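Local coordinates for protein levoglucosan dehydrogenase (Pseudarthrobacter phenanthrenivorans, PDB 6A3F) that oxidises levoglucosan to 3-dehydrolevoglucosan with NAD+ as the hydride acceptor, working as a homotetramer of the Gfo/Idh/MocA family, at residues A170-Y181 / I295-I306. Sequence-based numbering, arbitrary orientation.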
loop_
_atom_site.group_PDB
_atom_site.type_symbol
_atom_site.label_atom_id
_atom_site.label_comp_id
_atom_site.label_asym_id
_atom_site.label_seq_id
_atom_site.Cartn_x
_atom_site.Cartn_y
_atom_site.Cartn_z
ATOM N N ALA B 170 -5.948 22.587 -10.272
ATOM C CA ALA B 170 -4.764 22.022 -9.557
ATOM C C ALA B 170 -4.113 20.881 -10.363
ATOM O O ALA B 170 -2.864 20.676 -10.235
ATOM C CB ALA B 170 -5.150 21.581 -8.167
ATOM N N ILE B 171 -4.869 20.159 -11.225
ATOM C CA ILE B 171 -4.229 19.128 -12.058
ATOM C C ILE B 171 -4.299 19.494 -13.537
ATOM O O ILE B 171 -4.177 18.628 -14.409
ATOM C CB ILE B 171 -4.766 17.698 -11.790
ATOM C CG1 ILE B 171 -6.243 17.506 -12.155
ATOM C CG2 ILE B 171 -4.504 17.329 -10.334
ATOM C CD1 ILE B 171 -6.642 16.067 -12.441
ATOM N N GLY B 172 -4.577 20.760 -13.834
ATOM C CA GLY B 172 -4.676 21.194 -15.226
ATOM C C GLY B 172 -5.961 20.716 -15.889
ATOM O O GLY B 172 -6.978 20.511 -15.218
ATOM N N ARG B 173 -5.885 20.497 -17.193
ATOM C CA ARG B 173 -7.030 20.018 -17.920
ATOM C C ARG B 173 -7.046 18.492 -17.884
ATOM O O ARG B 173 -6.016 17.849 -18.009
ATOM C CB ARG B 173 -6.995 20.484 -19.374
ATOM C CG ARG B 173 -7.170 21.992 -19.551
ATOM C CD ARG B 173 -8.548 22.443 -19.131
ATOM N NE ARG B 173 -8.822 23.840 -19.458
ATOM C CZ ARG B 173 -9.327 24.286 -20.608
ATOM N NH1 ARG B 173 -9.671 23.449 -21.567
ATOM N NH2 ARG B 173 -9.537 25.587 -20.755
ATOM N N ILE B 174 -8.235 17.932 -17.806
ATOM C CA ILE B 174 -8.336 16.475 -17.826
ATOM C C ILE B 174 -8.190 15.916 -19.253
ATOM O O ILE B 174 -8.901 16.354 -20.154
ATOM C CB ILE B 174 -9.652 16.048 -17.170
ATOM C CG1 ILE B 174 -9.668 16.444 -15.690
ATOM C CG2 ILE B 174 -9.883 14.559 -17.411
ATOM C CD1 ILE B 174 -10.942 16.124 -14.969
ATOM N N LEU B 175 -7.347 14.878 -19.413
ATOM C CA LEU B 175 -7.125 14.177 -20.662
ATOM C C LEU B 175 -7.816 12.806 -20.652
ATOM O O LEU B 175 -8.387 12.396 -21.671
ATOM C CB LEU B 175 -5.635 13.989 -20.873
ATOM C CG LEU B 175 -4.808 15.250 -20.754
ATOM C CD1 LEU B 175 -3.347 14.915 -20.972
ATOM C CD2 LEU B 175 -5.349 16.327 -21.703
ATOM N N SER B 176 -7.671 12.057 -19.536
ATOM C CA SER B 176 -7.991 10.651 -19.539
ATOM C C SER B 176 -8.542 10.257 -18.157
ATOM O O SER B 176 -8.097 10.734 -17.105
ATOM C CB SER B 176 -6.777 9.842 -19.951
ATOM O OG SER B 176 -7.119 8.540 -20.404
ATOM N N PHE B 177 -9.588 9.401 -18.184
ATOM C CA PHE B 177 -10.274 8.897 -17.006
ATOM C C PHE B 177 -10.386 7.375 -17.105
ATOM O O PHE B 177 -10.720 6.817 -18.153
ATOM C CB PHE B 177 -11.678 9.524 -16.874
ATOM C CG PHE B 177 -12.595 8.923 -15.822
ATOM C CD1 PHE B 177 -13.321 7.771 -16.078
ATOM C CD2 PHE B 177 -12.691 9.474 -14.552
ATOM C CE1 PHE B 177 -14.120 7.205 -15.095
ATOM C CE2 PHE B 177 -13.532 8.939 -13.595
ATOM C CZ PHE B 177 -14.234 7.789 -13.858
ATOM N N ARG B 178 -10.106 6.717 -15.982
ATOM C CA ARG B 178 -10.258 5.257 -15.815
ATOM C C ARG B 178 -11.122 5.098 -14.572
ATOM O O ARG B 178 -10.735 5.608 -13.521
ATOM C CB ARG B 178 -8.900 4.529 -15.704
ATOM C CG ARG B 178 -8.989 3.052 -15.292
ATOM C CD ARG B 178 -9.846 2.229 -16.283
ATOM N NE ARG B 178 -9.805 0.801 -15.992
ATOM C CZ ARG B 178 -10.379 -0.159 -16.692
ATOM N NH1 ARG B 178 -11.043 0.127 -17.810
ATOM N NH2 ARG B 178 -10.289 -1.396 -16.223
ATOM N N GLY B 179 -12.242 4.393 -14.656
ATOM C CA GLY B 179 -13.019 4.137 -13.445
ATOM C C GLY B 179 -13.476 2.697 -13.376
ATOM O O GLY B 179 -13.805 2.080 -14.412
ATOM N N THR B 180 -13.435 2.120 -12.153
ATOM C CA THR B 180 -13.829 0.714 -12.036
ATOM C C THR B 180 -14.712 0.524 -10.805
ATOM O O THR B 180 -14.701 1.305 -9.869
ATOM C CB THR B 180 -12.668 -0.273 -11.988
ATOM O OG1 THR B 180 -12.004 -0.202 -10.724
ATOM C CG2 THR B 180 -11.738 -0.171 -13.181
ATOM N N TYR B 181 -15.517 -0.562 -10.861
ATOM C CA TYR B 181 -16.233 -1.005 -9.712
ATOM C C TYR B 181 -16.170 -2.536 -9.745
ATOM O O TYR B 181 -16.874 -3.184 -10.516
ATOM C CB TYR B 181 -17.655 -0.460 -9.684
ATOM C CG TYR B 181 -18.356 -0.481 -8.347
ATOM C CD1 TYR B 181 -18.166 -1.485 -7.413
ATOM C CD2 TYR B 181 -19.241 0.520 -8.023
ATOM C CE1 TYR B 181 -18.818 -1.467 -6.180
ATOM C CE2 TYR B 181 -19.928 0.527 -6.820
ATOM C CZ TYR B 181 -19.747 -0.488 -5.901
ATOM O OH TYR B 181 -20.447 -0.402 -4.721
ATOM N N ILE B 295 -14.370 0.463 -5.728
ATOM C CA ILE B 295 -14.718 1.596 -6.579
ATOM C C ILE B 295 -13.469 2.452 -6.756
ATOM O O ILE B 295 -12.906 2.927 -5.749
ATOM C CB ILE B 295 -15.838 2.451 -6.003
ATOM C CG1 ILE B 295 -16.930 1.600 -5.343
ATOM C CG2 ILE B 295 -16.364 3.393 -7.091
ATOM C CD1 ILE B 295 -17.973 2.407 -4.635
ATOM N N THR B 296 -12.985 2.591 -7.977
ATOM C CA THR B 296 -11.720 3.336 -8.203
ATOM C C THR B 296 -11.882 4.352 -9.322
ATOM O O THR B 296 -12.771 4.207 -10.233
ATOM C CB THR B 296 -10.563 2.398 -8.571
ATOM O OG1 THR B 296 -10.758 1.923 -9.909
ATOM C CG2 THR B 296 -10.486 1.233 -7.598
ATOM N N PHE B 297 -11.032 5.382 -9.274
ATOM C CA PHE B 297 -10.827 6.121 -10.517
ATOM C C PHE B 297 -9.390 6.603 -10.526
ATOM O O PHE B 297 -8.753 6.734 -9.444
ATOM C CB PHE B 297 -11.831 7.271 -10.667
ATOM C CG PHE B 297 -11.849 8.287 -9.555
ATOM C CD1 PHE B 297 -10.875 9.288 -9.479
ATOM C CD2 PHE B 297 -12.906 8.310 -8.650
ATOM C CE1 PHE B 297 -10.934 10.241 -8.470
ATOM C CE2 PHE B 297 -12.973 9.297 -7.675
ATOM C CZ PHE B 297 -11.978 10.244 -7.583
ATOM N N GLU B 298 -8.904 6.817 -11.736
ATOM C CA GLU B 298 -7.619 7.420 -11.945
ATOM C C GLU B 298 -7.811 8.449 -13.047
ATOM O O GLU B 298 -8.286 8.086 -14.107
ATOM C CB GLU B 298 -6.562 6.407 -12.362
ATOM C CG GLU B 298 -5.204 7.016 -12.717
ATOM C CD GLU B 298 -3.969 6.124 -12.548
ATOM O OE1 GLU B 298 -4.075 5.027 -11.920
ATOM O OE2 GLU B 298 -2.856 6.545 -12.964
ATOM N N ILE B 299 -7.468 9.676 -12.734
ATOM C CA ILE B 299 -7.610 10.777 -13.661
ATOM C C ILE B 299 -6.241 11.344 -14.001
ATOM O O ILE B 299 -5.457 11.661 -13.093
ATOM C CB ILE B 299 -8.539 11.860 -13.117
ATOM C CG1 ILE B 299 -9.965 11.339 -12.890
ATOM C CG2 ILE B 299 -8.509 13.052 -14.064
ATOM C CD1 ILE B 299 -10.835 12.262 -12.072
ATOM N N HIS B 300 -5.951 11.485 -15.304
ATOM C CA HIS B 300 -4.674 12.131 -15.759
ATOM C C HIS B 300 -5.010 13.512 -16.335
ATOM O O HIS B 300 -5.758 13.604 -17.318
ATOM C CB HIS B 300 -3.922 11.280 -16.756
ATOM C CG HIS B 300 -3.652 9.887 -16.283
ATOM N ND1 HIS B 300 -3.658 8.798 -17.124
ATOM C CD2 HIS B 300 -3.368 9.419 -15.059
ATOM C CE1 HIS B 300 -3.377 7.706 -16.410
ATOM N NE2 HIS B 300 -3.196 8.056 -15.157
ATOM N N GLY B 301 -4.499 14.554 -15.671
ATOM C CA GLY B 301 -4.606 15.910 -16.173
ATOM C C GLY B 301 -3.272 16.398 -16.724
ATOM O O GLY B 301 -2.239 15.754 -16.518
ATOM N N THR B 302 -3.262 17.595 -17.322
ATOM C CA THR B 302 -2.013 18.081 -17.914
ATOM C C THR B 302 -0.997 18.433 -16.821
ATOM O O THR B 302 0.202 18.534 -17.143
ATOM C CB THR B 302 -2.265 19.272 -18.856
ATOM O OG1 THR B 302 -2.947 20.233 -18.066
ATOM C CG2 THR B 302 -3.090 18.871 -20.056
ATOM N N GLU B 303 -1.448 18.699 -15.583
ATOM C CA GLU B 303 -0.538 19.157 -14.505
ATOM C C GLU B 303 -0.608 18.277 -13.258
ATOM O O GLU B 303 -0.091 18.655 -12.188
ATOM C CB GLU B 303 -0.895 20.582 -14.087
ATOM C CG GLU B 303 -0.927 21.537 -15.257
ATOM C CD GLU B 303 0.433 21.795 -15.864
ATOM O OE1 GLU B 303 1.439 21.475 -15.188
ATOM O OE2 GLU B 303 0.491 22.319 -17.001
ATOM N N GLY B 304 -1.205 17.111 -13.368
ATOM C CA GLY B 304 -1.239 16.209 -12.229
ATOM C C GLY B 304 -2.209 15.063 -12.446
ATOM O O GLY B 304 -2.851 14.942 -13.501
ATOM N N SER B 305 -2.278 14.196 -11.438
ATOM C CA SER B 305 -3.122 13.001 -11.507
ATOM C C SER B 305 -3.777 12.769 -10.129
ATOM O O SER B 305 -3.256 13.191 -9.067
ATOM C CB SER B 305 -2.304 11.786 -11.919
ATOM O OG SER B 305 -1.711 11.855 -13.196
ATOM N N ILE B 306 -4.941 12.083 -10.119
ATOM C CA ILE B 306 -5.700 11.807 -8.942
ATOM C C ILE B 306 -6.157 10.346 -9.016
ATOM O O ILE B 306 -6.621 9.936 -10.056
ATOM C CB ILE B 306 -6.936 12.705 -8.796
ATOM C CG1 ILE B 306 -6.560 14.197 -8.762
ATOM C CG2 ILE B 306 -7.737 12.317 -7.569
ATOM C CD1 ILE B 306 -7.736 15.100 -9.007
HETATM O O HOH W 1 -9.304 3.119 -11.637
#
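I295 runs alongside Y181 and covers one face of its ring: its CG1 sits 3.5 Å from the ring centroid, nearly on the normal, in a CH-pi contact, while Y181 OH is hydrogen-bonded to N293 OD1. Along the same sheet face F177 leans obliquely on its neighbours, CE2 to F297 CB at 3.8 Å and CD2 to I299 CG1 at 3.7 Å. The ring reaches them because CG stands anti to the backbone N (chi1 170°), and it passes close to the bare CA of G179. I299 CG2 then meets I174 and I171, and the I171 side chain crosses that of I306 at about a right angle, CD1 to CD1 3.7 Å. Helices 157-167 and 206-221 cover this apolar side.

The other face is polar and closed largely by a second subunit. T180 OG1 and T296 OG1 share a short 2.6 Å hydrogen bond, and a water also binds T296 OG1. E298 OE2 lies in the ring plane of H300, whose NE2 donates to it at 2.7 Å on the anti side, 27° out of the carboxylate plane, while E298 OE1 forms a salt bridge with R291 of a second subunit. At the looser, solvent-exposed turn end R173 N donates to T302 OG1 (3.1 Å), and the E303 side chain leads away.

Strands 174-181 and 295-301 run antiparallel, with the register shifted by one where L175 and S176 both face H300, a classic beta bulge, within the large mixed sheet of the C-terminal alpha/beta domain characteristic of Gfo/Idh/MocA dehydrogenases.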